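PDB 3LV9: putative transporter from Clostridium difficile 630, which is of unknown function but, as a membrane protein with the paired CBS domains found here, may bind flavin adenine dinucleotide. Local coordinates for residues G71-R76 against I88-I93. Sequence-based numbering, arbitrary orientation.
Sequences GFVHIR and IELEEI
Val73 has CG1 anti to its carbonyl carbon (chi1 -70°), which sends that methyl across to Ile93, while Ile93 turns its CG1 in between its own backbone N and carbonyl carbon (chi1 53°) and swings the ethyl arm back to meet it. The two side chains pass each other at a slant, with Val73 CG1 4.0 Å from Ile93 CG1 and Ile93 CD1 close by. The same methyl also sits 3.8 Å from Ile93 O, so one branch of the valine touches both the backbone and the side chain of the isoleucine. Leu90 adds a looser apolar contact, its CD2 lying 4.4 Å from Val73 CG1. A short turn brings the leucine and isoleucine together: Ile93 N donates a hydrogen bond to Leu90 O at 3.0 Å. In this tandem CBS pair, strand 69-74 runs directly into helix 75-85, and the chain then returns past the strand on its way to strand 98-101. Phe72 sets its CB away from the turn, and its side chain packs on Arg58 and Ile97, yet its backbone is hydrogen-bonded to that of Arg95, so the returning chain is tied to the strand just past Ile93. At the strand-to-helix junction His74 is the N-cap: its ND1 accepts a hydrogen bond from Arg76 N at 3.1 Å. That bond lies almost in the ring plane and is nearly straight at 177°. His74 CE1 sits over the centre of one face of the Arg76 guanidinium, 3.6 Å above that plane, and Arg76 NH2 forms a salt bridge to Glu137 of the second subunit.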
# COMPACT_ATOMS: atom_id res chain seq x y z
N GLY A 71 -16.22 -8.42 -3.49
CA GLY A 71 -15.29 -8.29 -2.36
C GLY A 71 -14.09 -7.58 -2.88
O GLY A 71 -14.20 -6.85 -3.84
N PHE A 72 -12.94 -7.78 -2.26
CA PHE A 72 -11.72 -7.25 -2.83
C PHE A 72 -10.56 -8.22 -2.72
O PHE A 72 -10.64 -9.25 -2.04
CB PHE A 72 -11.36 -5.93 -2.18
CG PHE A 72 -10.67 -6.07 -0.85
CD1 PHE A 72 -9.29 -6.01 -0.77
CD2 PHE A 72 -11.41 -6.17 0.33
CE1 PHE A 72 -8.63 -6.06 0.47
CE2 PHE A 72 -10.76 -6.23 1.60
CZ PHE A 72 -9.37 -6.18 1.66
N VAL A 73 -9.49 -7.88 -3.40
CA VAL A 73 -8.34 -8.69 -3.33
C VAL A 73 -7.15 -7.81 -3.11
O VAL A 73 -7.18 -6.64 -3.46
CB VAL A 73 -8.17 -9.55 -4.60
CG1 VAL A 73 -9.24 -10.61 -4.62
CG2 VAL A 73 -8.20 -8.70 -5.87
N HIS A 74 -6.13 -8.40 -2.50
CA HIS A 74 -4.87 -7.72 -2.26
C HIS A 74 -3.85 -8.21 -3.27
O HIS A 74 -3.76 -9.41 -3.58
CB HIS A 74 -4.40 -8.04 -0.86
CG HIS A 74 -3.26 -7.20 -0.40
ND1 HIS A 74 -2.05 -7.16 -1.06
CD2 HIS A 74 -3.15 -6.36 0.65
CE1 HIS A 74 -1.24 -6.32 -0.44
NE2 HIS A 74 -1.89 -5.80 0.59
N ILE A 75 -3.05 -7.28 -3.75
CA ILE A 75 -2.09 -7.53 -4.80
C ILE A 75 -1.09 -8.70 -4.49
O ILE A 75 -0.66 -9.42 -5.37
CB ILE A 75 -1.38 -6.16 -5.09
CG1 ILE A 75 -0.83 -6.05 -6.48
CG2 ILE A 75 -0.27 -5.83 -4.07
CD1 ILE A 75 0.21 -4.92 -6.57
N ARG A 76 -0.72 -8.91 -3.22
CA ARG A 76 0.30 -9.90 -2.87
C ARG A 76 -0.22 -11.30 -3.04
O ARG A 76 0.50 -12.21 -3.49
CB ARG A 76 0.75 -9.76 -1.42
CG ARG A 76 1.96 -8.94 -1.31
CD ARG A 76 2.58 -9.04 0.06
NE ARG A 76 1.68 -8.64 1.13
CZ ARG A 76 1.58 -7.41 1.65
NH1 ARG A 76 0.71 -7.21 2.65
NH2 ARG A 76 2.31 -6.38 1.20
N ILE A 88 -4.64 -17.66 -11.51
CA ILE A 88 -5.32 -16.83 -10.56
C ILE A 88 -6.72 -17.39 -10.36
O ILE A 88 -7.44 -17.62 -11.34
CB ILE A 88 -5.38 -15.39 -11.02
CG1 ILE A 88 -3.97 -14.78 -10.98
CG2 ILE A 88 -6.27 -14.58 -10.08
CD1 ILE A 88 -3.73 -13.61 -12.00
N GLU A 89 -7.04 -17.66 -9.09
CA GLU A 89 -8.36 -18.12 -8.65
C GLU A 89 -8.97 -17.09 -7.64
O GLU A 89 -8.80 -17.21 -6.43
CB GLU A 89 -8.25 -19.54 -8.01
N LEU A 90 -9.71 -16.10 -8.14
CA LEU A 90 -10.12 -14.95 -7.30
C LEU A 90 -10.88 -15.32 -6.02
O LEU A 90 -10.65 -14.78 -4.93
CB LEU A 90 -10.94 -14.00 -8.16
CG LEU A 90 -10.13 -13.29 -9.25
CD1 LEU A 90 -11.05 -12.82 -10.29
CD2 LEU A 90 -9.31 -12.13 -8.71
N GLU A 91 -11.79 -16.27 -6.18
CA GLU A 91 -12.62 -16.78 -5.08
C GLU A 91 -11.83 -17.24 -3.86
O GLU A 91 -12.31 -17.12 -2.74
CB GLU A 91 -13.54 -17.92 -5.59
CG GLU A 91 -12.83 -19.04 -6.46
CD GLU A 91 -12.39 -18.62 -7.89
OE1 GLU A 91 -13.04 -17.73 -8.53
OE2 GLU A 91 -11.40 -19.20 -8.39
N GLU A 92 -10.63 -17.77 -4.08
CA GLU A 92 -9.79 -18.30 -3.00
C GLU A 92 -9.04 -17.19 -2.22
O GLU A 92 -8.48 -17.47 -1.12
CB GLU A 92 -8.77 -19.36 -3.53
CG GLU A 92 -9.27 -20.82 -3.44
CD GLU A 92 -8.47 -21.81 -4.30
OE1 GLU A 92 -7.25 -21.60 -4.47
OE2 GLU A 92 -9.05 -22.81 -4.78
N ILE A 93 -8.98 -15.98 -2.77
CA ILE A 93 -8.27 -14.87 -2.11
C ILE A 93 -9.17 -13.68 -1.88
O ILE A 93 -8.73 -12.63 -1.41
CB ILE A 93 -7.03 -14.42 -2.90
CG1 ILE A 93 -7.40 -14.12 -4.35
CG2 ILE A 93 -5.91 -15.53 -2.81
CD1 ILE A 93 -6.28 -13.42 -5.12